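Local coordinates for protein CRISPR system CMR subunit Cmr7 1 (Sulfolobus solfataricus, PDB 2X5Q) that is a subunit of the CMR ribonucleoprotein complex of the CRISPR antiviral defence system, in which it takes part possibly as a homodimer, at residues A[15-19]-A[144-150]; A[83-87]-A[159-163]; A[154-159]-A[178-182]. All coordinates share one frame; numbering follows the deposited sequence.

Overall arrangement
All three contacts use helix 148-162, met at its start, middle and end. Interaction 1 ties the loop after strand 11-15 to the lead-in and first turn of the helix; interaction 3 packs its middle against helix 172-185; interaction 2 sets its last turn on strand 80-86. The centres of interactions 2 and 3 lie about 10 Å apart, as do those of 1 and 3, while 1 and 2 are about 15 Å apart. Interactions 2 and 3 are apolar and share Leu159; the Ile16 and Leu146 side of interaction 1 joins them, Leu146 CD1 reaching Val182 CG1 of interaction 3 at 3.6 Å.

Interaction 1 of 3, residues A[15-19]-A[144-150]; sequences PITNS and VSLDRDV
The Asn18 side chain lies along the backbone of Ser145 to Asp147, its carboxamide spanning the loop that leads into helix 148-162. One end of the amide donates and the other accepts. Asn18 ND2 donates a hydrogen bond to Ser145 O at 3.3 Å; the bond is fairly straight (162°), and the donor sits above the carbonyl plane while the oxygen stays close to the plane of the amide. At the other end Asn18 OD1 accepts from Asp147 N at 3.0 Å, although the position of that oxygen is less certain. Asparagine suits the place because one short side chain can serve a backbone carbonyl and, if OD1 is placed correctly, a backbone N-H as well. Its CG stands opposite the carbonyl carbon (chi1 -74°), which brings the carboxamide against residues 145-147. Val144 CG1 packs beside ND2 at 3.5 Å.

Leu146 sends CD2 against the carbonyl carbon of Thr17, 3.7 Å away, and its CD1 meets Ile16 CG2 at 4.1 Å. Leu146 also touches Ile154 and Val182 of the two helices, a place suited to a branched apolar residue. The loop keeps its own shape through Thr17, whose OG1 accepts from Ser19 N at 3.0 Å in an ST turn. Asn18 N is hydrogen-bonded to Tyr188 OH, which joins the loop to strand 188-193. Asp147 then starts the helix: its OD2 accepts from Val150 N at 3.0 Å through the anti lone pair, and more weakly from Asp149 N, an aspartate N-cap.

Interaction 2 of 3, residues A[83-87]-A[159-163]; sequences GILIS and LAKIY
The Tyr163 ring carries Ile162 CG2 on one face, 3.7 Å above the plane and shifted toward the rim, while Leu159 O and Ile84 CD1 both lie at its edge. Ile86 CG2 approaches the hydroxyl end obliquely and comes within 3.5 Å of Tyr163 OH. With CG opposite the carbonyl carbon (chi1 -54°), the ring is directed from the end of helix 148-162 toward strand 80-86. A tyrosine fits here because the ring offers apolar surface to the isoleucines while the OH is hydrogen-bonded to the Ser46 carbonyl. The His44 ring also meets the Tyr163 ring, with the two planes steeply inclined.

This is helix-on-sheet packing: the last turn of helix 148-162 rests on one side of strand 80-86, a member of the mixed sheet in which it pairs antiparallel with strand 11-15. Alternation along the strand turns Ile84 and Ile86 toward the helix and Leu85 away from it. In both isoleucines CG1 occupies the position between the backbone N and the carbonyl carbon (chi1 55° and 62°), and an extended chi2 carries CD1 outward to the helix.

Ile84 CD1 touches Leu159 CD2 at 3.9 Å, where the two side chains cross at a slant, and meets Ile162 CD1 tip to tip at 4.1 Å. Ile86 reaches the same methyl from a different direction: its CD1 is 4.0 Å from Ile162 CD1, and the side chains lie roughly at right angles. Long, branched aliphatic chains suit this buried layer, since they bridge helix and strand backbones that stay well apart. Leu14 of strand 11-15 continues the apolar surface beside both Ile84 and Ile86.

Interaction 3 of 3, residues A[154-159]-A[178-182]; sequences IVDNVL and LYRDV
Val155 has CG1 opposite its backbone N (chi1 172°), which leaves CG2 beside that nitrogen; Val182 takes the same form (chi1 168°), and the two CG2 methyls meet across the helix interface at 3.7 Å. The motif is a nearly perpendicular helix-helix packing: the segments 154-159 and 178-182 cross at 95°, with their axes 10.4 Å apart at closest approach. Compact valines suit the centre of the crossing, where the CA atoms of Val155 and Tyr179 come within 6.3 Å. The Val155 and Leu178 side chains run past each other in opposite directions, with Val155 CG1 touching Leu178 CD2 at 4.0 Å. Val155 CG2 also rests on the backbone of Tyr179 and lies near the plane of its ring, at the edge. The ring is anchored at its far end, where Tyr179 OH is hydrogen-bonded to Arg148 O.

The longer Leu159 closes the apolar patch, its CD1 reaching Leu178 CD1 at 3.9 Å. A wider pi-type turn lies within 154-159, where Ile154 O accepts from both Val158 N at 3.0 Å and Leu159 N at 2.9 Å.

Interaction 1 of 3, residues A[15-19]-A[144-150]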
ATOM      1  N   PRO A  15      -5.831   4.591  14.267  1.00 24.61           N
ATOM      2  CA  PRO A  15      -4.387   4.748  14.452  1.00 24.86           C
ATOM      3  C   PRO A  15      -4.036   5.113  15.882  1.00 25.47           C
ATOM      4  O   PRO A  15      -4.666   6.007  16.465  1.00 27.03           O
ATOM      5  CB  PRO A  15      -4.010   5.916  13.511  1.00 24.89           C
ATOM      6  CG  PRO A  15      -5.152   6.080  12.591  1.00 26.07           C
ATOM      7  CD  PRO A  15      -6.374   5.580  13.323  1.00 25.41           C
ATOM      8  N   ILE A  16      -3.043   4.435  16.452  1.00 25.73           N
ATOM      9  CA  ILE A  16      -2.561   4.787  17.786  1.00 26.95           C
ATOM     10  C   ILE A  16      -1.291   5.639  17.647  1.00 28.22           C
ATOM     11  O   ILE A  16      -0.210   5.119  17.320  1.00 28.93           O
ATOM     12  CB  ILE A  16      -2.304   3.522  18.622  1.00 26.94           C
ATOM     13  CG1 ILE A  16      -3.575   2.661  18.685  1.00 26.66           C
ATOM     14  CG2 ILE A  16      -1.816   3.868  20.041  1.00 28.18           C
ATOM     15  CD1 ILE A  16      -4.737   3.312  19.395  1.00 27.14           C
ATOM     16  N   THR A  17      -1.434   6.951  17.858  1.00 28.50           N
ATOM     17  CA  THR A  17      -0.317   7.892  17.785  1.00 29.16           C
ATOM     18  C   THR A  17      -0.228   8.693  19.067  1.00 30.08           C
ATOM     19  O   THR A  17      -1.118   8.610  19.896  1.00 29.04           O
ATOM     20  CB  THR A  17      -0.498   8.925  16.659  1.00 29.04           C
ATOM     21  OG1 THR A  17      -1.495   9.868  17.048  1.00 31.67           O
ATOM     22  CG2 THR A  17      -0.899   8.277  15.347  1.00 29.52           C
ATOM     23  N   ASN A  18       0.815   9.529  19.183  1.00 31.29           N
ATOM     24  CA  ASN A  18       0.947  10.466  20.303  1.00 33.36           C
ATOM     25  C   ASN A  18      -0.096  11.584  20.353  1.00 34.47           C
ATOM     26  O   ASN A  18      -0.138  12.311  21.349  1.00 36.22           O
ATOM     27  CB  ASN A  18       2.334  11.136  20.314  1.00 34.94           C
ATOM     28  CG  ASN A  18       3.435  10.204  20.769  1.00 35.52           C
ATOM     29  OD1 ASN A  18       3.370   9.638  21.862  1.00 35.89           O
ATOM     30  ND2 ASN A  18       4.467  10.054  19.939  1.00 34.96           N
ATOM     31  N   SER A  19      -0.912  11.747  19.306  1.00 33.30           N
ATOM     32  CA  SER A  19      -1.838  12.882  19.238  1.00 34.80           C
ATOM     33  C   SER A  19      -3.327  12.568  19.389  1.00 34.45           C
ATOM     34  O   SER A  19      -4.160  13.489  19.385  1.00 35.44           O
ATOM     35  CB  SER A  19      -1.607  13.654  17.941  1.00 35.01           C
ATOM     36  OG  SER A  19      -0.295  14.180  17.930  1.00 36.29           O
ATOM     37  N   VAL A 144       8.476   6.998  14.811  1.00 32.31           N
ATOM     38  CA  VAL A 144       8.049   7.554  16.085  1.00 33.53           C
ATOM     39  C   VAL A 144       7.641   6.428  17.022  1.00 33.54           C
ATOM     40  O   VAL A 144       7.020   5.458  16.605  1.00 31.12           O
ATOM     41  CB  VAL A 144       6.872   8.536  15.897  1.00 32.72           C
ATOM     42  CG1 VAL A 144       6.527   9.210  17.232  1.00 33.87           C
ATOM     43  CG2 VAL A 144       7.232   9.605  14.832  1.00 32.67           C
ATOM     44  N   SER A 145       8.039   6.539  18.287  1.00 36.20           N
ATOM     45  CA  SER A 145       7.522   5.638  19.319  1.00 36.75           C
ATOM     46  C   SER A 145       6.630   6.441  20.257  1.00 37.08           C
ATOM     47  O   SER A 145       6.688   7.668  20.293  1.00 37.47           O
ATOM     48  CB  SER A 145       8.664   4.973  20.075  1.00 38.78           C
ATOM     49  OG  SER A 145       9.350   5.927  20.852  1.00 42.09           O
ATOM     50  N   LEU A 146       5.777   5.751  21.001  1.00 37.79           N
ATOM     51  CA  LEU A 146       4.886   6.441  21.936  1.00 38.50           C
ATOM     52  C   LEU A 146       5.680   6.982  23.124  1.00 41.38           C
ATOM     53  O   LEU A 146       6.454   6.254  23.744  1.00 42.62           O
ATOM     54  CB  LEU A 146       3.778   5.520  22.445  1.00 37.40           C
ATOM     55  CG  LEU A 146       2.605   5.206  21.523  1.00 35.64           C
ATOM     56  CD1 LEU A 146       1.482   4.601  22.337  1.00 36.58           C
ATOM     57  CD2 LEU A 146       2.107   6.441  20.766  1.00 36.02           C
ATOM     58  N   ASP A 147       5.483   8.263  23.431  1.00 42.96           N
ATOM     59  CA  ASP A 147       5.939   8.814  24.701  1.00 45.86           C
ATOM     60  C   ASP A 147       5.258   8.022  25.827  1.00 46.46           C
ATOM     61  O   ASP A 147       4.094   7.614  25.700  1.00 44.48           O
ATOM     62  CB  ASP A 147       5.631  10.316  24.774  1.00 47.01           C
ATOM     63  CG  ASP A 147       5.870  10.901  26.152  1.00 49.90           C
ATOM     64  OD1 ASP A 147       6.878  11.617  26.351  1.00 52.32           O
ATOM     65  OD2 ASP A 147       5.035  10.654  27.040  1.00 50.81           O
ATOM     66  N   ARG A 148       5.987   7.764  26.906  1.00 48.85           N
ATOM     67  CA  ARG A 148       5.494   6.844  27.935  1.00 49.22           C
ATOM     68  C   ARG A 148       4.380   7.426  28.796  1.00 49.01           C
ATOM     69  O   ARG A 148       3.527   6.675  29.273  1.00 47.56           O
ATOM     70  CB  ARG A 148       6.643   6.325  28.802  1.00 52.37           C
ATOM     71  CG  ARG A 148       7.419   5.236  28.101  1.00 52.90           C
ATOM     72  CD  ARG A 148       8.641   4.759  28.877  1.00 56.46           C
ATOM     73  NE  ARG A 148       9.514   3.991  27.986  1.00 57.65           N
ATOM     74  CZ  ARG A 148      10.506   3.190  28.369  1.00 60.59           C
ATOM     75  NH1 ARG A 148      10.793   3.016  29.659  1.00 64.27           N
ATOM     76  NH2 ARG A 148      11.223   2.558  27.440  1.00 60.45           N
ATOM     77  N   ASP A 149       4.386   8.745  28.995  1.00 50.24           N
ATOM     78  CA  ASP A 149       3.259   9.427  29.631  1.00 50.52           C
ATOM     79  C   ASP A 149       2.029   9.343  28.718  1.00 47.31           C
ATOM     80  O   ASP A 149       0.954   8.990  29.180  1.00 45.50           O
ATOM     81  CB  ASP A 149       3.553  10.895  29.937  1.00 53.07           C
ATOM     82  CG  ASP A 149       4.679  11.083  30.940  1.00 56.75           C
ATOM     83  OD1 ASP A 149       4.650  10.440  32.017  1.00 57.65           O
ATOM     84  OD2 ASP A 149       5.576  11.899  30.650  1.00 58.05           O
ATOM     85  N   VAL A 150       2.190   9.664  27.434  1.00 46.12           N
ATOM     86  CA  VAL A 150       1.058   9.580  26.491  1.00 43.65           C
ATOM     87  C   VAL A 150       0.498   8.157  26.374  1.00 41.41           C
ATOM     88  O   VAL A 150      -0.711   7.976  26.248  1.00 41.13           O
ATOM     89  CB  VAL A 150       1.394  10.108  25.078  1.00 43.09           C
ATOM     90  CG1 VAL A 150       2.263   9.129  24.333  1.00 42.92           C
ATOM     91  CG2 VAL A 150       0.111  10.330  24.275  1.00 41.07           C
TER

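Interaction 2 of 3, residues A[83-87]-A[159-163]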
ATOM      1  N   GLY A  83      -2.588   0.204  14.411  1.00 22.16           N
ATOM      2  CA  GLY A  83      -3.805   0.614  15.068  1.00 22.39           C
ATOM      3  C   GLY A  83      -4.664  -0.572  15.451  1.00 22.68           C
ATOM      4  O   GLY A  83      -4.303  -1.753  15.230  1.00 23.36           O
ATOM      5  N   ILE A  84      -5.795  -0.267  16.059  1.00 22.69           N
ATOM      6  CA  ILE A  84      -6.725  -1.311  16.443  1.00 23.03           C
ATOM      7  C   ILE A  84      -7.907  -1.210  15.512  1.00 23.17           C
ATOM      8  O   ILE A  84      -8.139  -0.160  14.889  1.00 22.84           O
ATOM      9  CB  ILE A  84      -7.151  -1.219  17.923  1.00 23.57           C
ATOM     10  CG1 ILE A  84      -7.731   0.158  18.268  1.00 22.70           C
ATOM     11  CG2 ILE A  84      -5.964  -1.571  18.835  1.00 23.44           C
ATOM     12  CD1 ILE A  84      -8.337   0.204  19.648  1.00 25.27           C
ATOM     13  N   LEU A  85      -8.630  -2.319  15.407  1.00 23.48           N
ATOM     14  CA  LEU A  85      -9.840  -2.372  14.641  1.00 23.61           C
ATOM     15  C   LEU A  85     -10.980  -2.545  15.623  1.00 24.21           C
ATOM     16  O   LEU A  85     -10.996  -3.496  16.424  1.00 25.04           O
ATOM     17  CB  LEU A  85      -9.811  -3.535  13.660  1.00 24.14           C
ATOM     18  CG  LEU A  85      -8.896  -3.389  12.449  1.00 25.04           C
ATOM     19  CD1 LEU A  85      -8.710  -4.751  11.787  1.00 24.52           C
ATOM     20  CD2 LEU A  85      -9.439  -2.338  11.446  1.00 24.33           C
ATOM     21  N   ILE A  86     -11.925  -1.615  15.571  1.00 23.79           N
ATOM     22  CA  ILE A  86     -13.046  -1.599  16.492  1.00 24.64           C
ATOM     23  C   ILE A  86     -14.325  -1.359  15.719  1.00 25.18           C
ATOM     24  O   ILE A  86     -14.284  -0.778  14.646  1.00 23.62           O
ATOM     25  CB  ILE A  86     -12.868  -0.518  17.572  1.00 25.37           C
ATOM     26  CG1 ILE A  86     -12.823   0.897  16.955  1.00 25.49           C
ATOM     27  CG2 ILE A  86     -11.581  -0.811  18.401  1.00 23.33           C
ATOM     28  CD1 ILE A  86     -12.636   2.000  17.979  1.00 25.75           C
ATOM     29  N   SER A  87     -15.453  -1.822  16.260  1.00 26.09           N
ATOM     30  CA  SER A  87     -16.753  -1.534  15.661  1.00 27.67           C
ATOM     31  C   SER A  87     -17.082  -0.052  15.798  1.00 28.26           C
ATOM     32  O   SER A  87     -17.144   0.500  16.908  1.00 28.01           O
ATOM     33  CB  SER A  87     -17.866  -2.378  16.276  1.00 28.68           C
ATOM     34  OG  SER A  87     -19.115  -1.908  15.828  1.00 29.77           O
ATOM     35  N   LEU A 159      -8.317   3.207  25.598  1.00 28.80           N
ATOM     36  CA  LEU A 159      -8.636   1.775  25.702  1.00 28.68           C
ATOM     37  C   LEU A 159      -9.603   1.461  26.861  1.00 29.32           C
ATOM     38  O   LEU A 159     -10.476   0.582  26.744  1.00 30.42           O
ATOM     39  CB  LEU A 159      -7.360   0.929  25.828  1.00 28.36           C
ATOM     40  CG  LEU A 159      -6.369   0.931  24.657  1.00 29.27           C
ATOM     41  CD1 LEU A 159      -5.289  -0.130  24.852  1.00 29.61           C
ATOM     42  CD2 LEU A 159      -7.074   0.738  23.318  1.00 29.03           C
ATOM     43  N   ALA A 160      -9.463   2.186  27.960  1.00 30.29           N
ATOM     44  CA  ALA A 160     -10.330   2.024  29.118  1.00 31.20           C
ATOM     45  C   ALA A 160     -11.747   2.532  28.866  1.00 31.44           C
ATOM     46  O   ALA A 160     -12.670   2.177  29.600  1.00 32.02           O
ATOM     47  CB  ALA A 160      -9.731   2.728  30.325  1.00 32.66           C
ATOM     48  N   LYS A 161     -11.930   3.361  27.840  1.00 31.02           N
ATOM     49  CA  LYS A 161     -13.269   3.792  27.459  1.00 31.54           C
ATOM     50  C   LYS A 161     -13.903   2.815  26.468  1.00 29.89           C
ATOM     51  O   LYS A 161     -15.058   2.386  26.672  1.00 30.90           O
ATOM     52  CB  LYS A 161     -13.260   5.225  26.919  1.00 33.37           C
ATOM     53  CG  LYS A 161     -13.017   6.293  27.983  1.00 36.37           C
ATOM     54  CD  LYS A 161     -13.417   5.853  29.418  1.00 39.71           C
ATOM     55  CE  LYS A 161     -12.988   6.841  30.509  1.00 42.82           C
ATOM     56  NZ  LYS A 161     -11.492   7.032  30.585  1.00 43.68           N
ATOM     57  N   ILE A 162     -13.149   2.446  25.436  1.00 27.58           N
ATOM     58  CA  ILE A 162     -13.617   1.506  24.425  1.00 26.87           C
ATOM     59  C   ILE A 162     -13.895   0.155  25.078  1.00 26.37           C
ATOM     60  O   ILE A 162     -14.948  -0.423  24.873  1.00 26.89           O
ATOM     61  CB  ILE A 162     -12.593   1.307  23.262  1.00 25.52           C
ATOM     62  CG1 ILE A 162     -12.265   2.626  22.555  1.00 26.45           C
ATOM     63  CG2 ILE A 162     -13.145   0.350  22.211  1.00 24.71           C
ATOM     64  CD1 ILE A 162     -11.041   2.537  21.603  1.00 25.06           C
ATOM     65  N   TYR A 163     -12.943  -0.324  25.869  1.00 26.21           N
ATOM     66  CA  TYR A 163     -13.046  -1.622  26.535  1.00 26.32           C
ATOM     67  C   TYR A 163     -13.256  -1.430  28.033  1.00 27.36           C
ATOM     68  O   TYR A 163     -12.574  -2.054  28.835  1.00 27.59           O
ATOM     69  CB  TYR A 163     -11.778  -2.436  26.298  1.00 26.23           C
ATOM     70  CG  TYR A 163     -11.411  -2.606  24.845  1.00 25.67           C
ATOM     71  CD1 TYR A 163     -11.914  -3.668  24.104  1.00 26.37           C
ATOM     72  CD2 TYR A 163     -10.566  -1.716  24.214  1.00 26.12           C
ATOM     73  CE1 TYR A 163     -11.581  -3.836  22.771  1.00 26.69           C
ATOM     74  CE2 TYR A 163     -10.225  -1.878  22.876  1.00 25.22           C
ATOM     75  CZ  TYR A 163     -10.736  -2.933  22.162  1.00 25.30           C
ATOM     76  OH  TYR A 163     -10.416  -3.098  20.829  1.00 26.09           O
TER

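Interaction 3 of 3, residues A[154-159]-A[178-182]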
ATOM      1  N   ILE A 154      -3.299   7.011  26.767  1.00 35.93           N
ATOM      2  CA  ILE A 154      -3.971   6.165  25.767  1.00 33.88           C
ATOM      3  C   ILE A 154      -4.669   4.976  26.434  1.00 33.24           C
ATOM      4  O   ILE A 154      -5.804   4.647  26.096  1.00 32.15           O
ATOM      5  CB  ILE A 154      -3.009   5.722  24.656  1.00 32.74           C
ATOM      6  CG1 ILE A 154      -2.712   6.920  23.757  1.00 32.88           C
ATOM      7  CG2 ILE A 154      -3.585   4.581  23.821  1.00 31.22           C
ATOM      8  CD1 ILE A 154      -1.687   6.645  22.727  1.00 32.48           C
ATOM      9  N   VAL A 155      -4.007   4.353  27.401  1.00 33.88           N
ATOM     10  CA  VAL A 155      -4.629   3.255  28.137  1.00 33.41           C
ATOM     11  C   VAL A 155      -5.779   3.747  29.031  1.00 33.94           C
ATOM     12  O   VAL A 155      -6.847   3.141  29.043  1.00 33.69           O
ATOM     13  CB  VAL A 155      -3.595   2.483  28.968  1.00 34.53           C
ATOM     14  CG1 VAL A 155      -4.277   1.486  29.874  1.00 33.48           C
ATOM     15  CG2 VAL A 155      -2.580   1.797  28.044  1.00 33.49           C
ATOM     16  N   ASP A 156      -5.578   4.854  29.742  1.00 35.75           N
ATOM     17  CA  ASP A 156      -6.557   5.335  30.736  1.00 36.78           C
ATOM     18  C   ASP A 156      -7.747   6.090  30.135  1.00 36.43           C
ATOM     19  O   ASP A 156      -8.854   6.056  30.683  1.00 37.36           O
ATOM     20  CB  ASP A 156      -5.881   6.250  31.761  1.00 39.60           C
ATOM     21  CG  ASP A 156      -4.832   5.533  32.591  1.00 40.65           C
ATOM     22  OD1 ASP A 156      -4.890   4.289  32.723  1.00 38.89           O
ATOM     23  OD2 ASP A 156      -3.942   6.226  33.097  1.00 42.11           O
ATOM     24  N   ASN A 157      -7.513   6.782  29.031  1.00 35.65           N
ATOM     25  CA  ASN A 157      -8.528   7.618  28.412  1.00 35.82           C
ATOM     26  C   ASN A 157      -9.100   7.032  27.139  1.00 33.80           C
ATOM     27  O   ASN A 157     -10.172   7.445  26.728  1.00 34.57           O
ATOM     28  CB  ASN A 157      -7.964   9.004  28.071  1.00 37.05           C
ATOM     29  CG  ASN A 157      -7.667   9.844  29.294  1.00 40.17           C
ATOM     30  OD1 ASN A 157      -7.986   9.472  30.425  1.00 40.55           O
ATOM     31  ND2 ASN A 157      -7.056  11.007  29.066  1.00 41.34           N
ATOM     32  N   VAL A 158      -8.387   6.116  26.487  1.00 32.05           N
ATOM     33  CA  VAL A 158      -8.868   5.562  25.216  1.00 30.69           C
ATOM     34  C   VAL A 158      -9.275   4.100  25.362  1.00 29.40           C
ATOM     35  O   VAL A 158     -10.461   3.792  25.274  1.00 29.34           O
ATOM     36  CB  VAL A 158      -7.852   5.783  24.075  1.00 29.71           C
ATOM     37  CG1 VAL A 158      -8.306   5.108  22.783  1.00 30.06           C
ATOM     38  CG2 VAL A 158      -7.662   7.263  23.854  1.00 30.24           C
ATOM     39  N   LEU A 159      -8.317   3.207  25.598  1.00 28.80           N
ATOM     40  CA  LEU A 159      -8.636   1.775  25.702  1.00 28.68           C
ATOM     41  C   LEU A 159      -9.603   1.461  26.861  1.00 29.32           C
ATOM     42  O   LEU A 159     -10.476   0.582  26.744  1.00 30.42           O
ATOM     43  CB  LEU A 159      -7.360   0.929  25.828  1.00 28.36           C
ATOM     44  CG  LEU A 159      -6.369   0.931  24.657  1.00 29.27           C
ATOM     45  CD1 LEU A 159      -5.289  -0.130  24.852  1.00 29.61           C
ATOM     46  CD2 LEU A 159      -7.074   0.738  23.318  1.00 29.03           C
ATOM     47  N   LEU A 178      -1.196  -4.329  29.841  1.00 36.06           N
ATOM     48  CA  LEU A 178      -1.809  -3.555  28.764  1.00 34.26           C
ATOM     49  C   LEU A 178      -1.015  -2.279  28.472  1.00 34.40           C
ATOM     50  O   LEU A 178      -0.773  -1.952  27.309  1.00 33.41           O
ATOM     51  CB  LEU A 178      -3.279  -3.211  29.090  1.00 33.16           C
ATOM     52  CG  LEU A 178      -4.101  -2.491  28.006  1.00 32.57           C
ATOM     53  CD1 LEU A 178      -4.232  -3.336  26.711  1.00 32.80           C
ATOM     54  CD2 LEU A 178      -5.488  -2.104  28.508  1.00 31.49           C
ATOM     55  N   TYR A 179      -0.592  -1.570  29.513  1.00 36.19           N
ATOM     56  CA  TYR A 179       0.293  -0.420  29.322  1.00 37.10           C
ATOM     57  C   TYR A 179       1.607  -0.822  28.648  1.00 37.83           C
ATOM     58  O   TYR A 179       2.053  -0.158  27.710  1.00 37.12           O
ATOM     59  CB  TYR A 179       0.627   0.300  30.630  1.00 40.02           C
ATOM     60  CG  TYR A 179       1.765   1.263  30.397  1.00 41.70           C
ATOM     61  CD1 TYR A 179       1.545   2.449  29.708  1.00 42.33           C
ATOM     62  CD2 TYR A 179       3.076   0.945  30.764  1.00 45.16           C
ATOM     63  CE1 TYR A 179       2.578   3.328  29.440  1.00 43.56           C
ATOM     64  CE2 TYR A 179       4.137   1.830  30.491  1.00 46.73           C
ATOM     65  CZ  TYR A 179       3.868   3.021  29.828  1.00 46.01           C
ATOM     66  OH  TYR A 179       4.869   3.917  29.528  1.00 47.64           O
ATOM     67  N   ARG A 180       2.261  -1.866  29.154  1.00 39.01           N
ATOM     68  CA  ARG A 180       3.491  -2.324  28.530  1.00 39.86           C
ATOM     69  C   ARG A 180       3.260  -2.660  27.056  1.00 37.58           C
ATOM     70  O   ARG A 180       4.018  -2.201  26.197  1.00 37.39           O
ATOM     71  CB  ARG A 180       4.099  -3.508  29.273  1.00 41.95           C
ATOM     72  CG  ARG A 180       4.694  -3.115  30.623  1.00 44.58           C
ATOM     73  CD  ARG A 180       5.668  -4.168  31.112  1.00 49.10           C
ATOM     74  NE  ARG A 180       5.053  -5.485  31.292  1.00 49.85           N
ATOM     75  CZ  ARG A 180       4.316  -5.848  32.343  1.00 50.88           C
ATOM     76  NH1 ARG A 180       4.062  -4.992  33.333  1.00 52.18           N
ATOM     77  NH2 ARG A 180       3.835  -7.086  32.412  1.00 50.55           N
ATOM     78  N   ASP A 181       2.214  -3.438  26.769  1.00 35.40           N
ATOM     79  CA  ASP A 181       1.819  -3.751  25.386  1.00 33.63           C
ATOM     80  C   ASP A 181       1.742  -2.491  24.518  1.00 32.52           C
ATOM     81  O   ASP A 181       2.347  -2.421  23.437  1.00 32.42           O
ATOM     82  CB  ASP A 181       0.447  -4.444  25.358  1.00 32.26           C
ATOM     83  CG  ASP A 181       0.519  -5.925  25.683  1.00 33.38           C
ATOM     84  OD1 ASP A 181       1.609  -6.416  26.039  1.00 36.24           O
ATOM     85  OD2 ASP A 181      -0.527  -6.602  25.588  1.00 32.13           O
ATOM     86  N   VAL A 182       0.995  -1.497  24.991  1.00 31.68           N
ATOM     87  CA  VAL A 182       0.806  -0.256  24.231  1.00 31.17           C
ATOM     88  C   VAL A 182       2.136   0.431  23.952  1.00 32.84           C
ATOM     89  O   VAL A 182       2.393   0.850  22.824  1.00 32.69           O
ATOM     90  CB  VAL A 182      -0.196   0.693  24.929  1.00 30.98           C
ATOM     91  CG1 VAL A 182      -0.182   2.072  24.309  1.00 30.08           C
ATOM     92  CG2 VAL A 182      -1.609   0.097  24.853  1.00 28.15           C
TER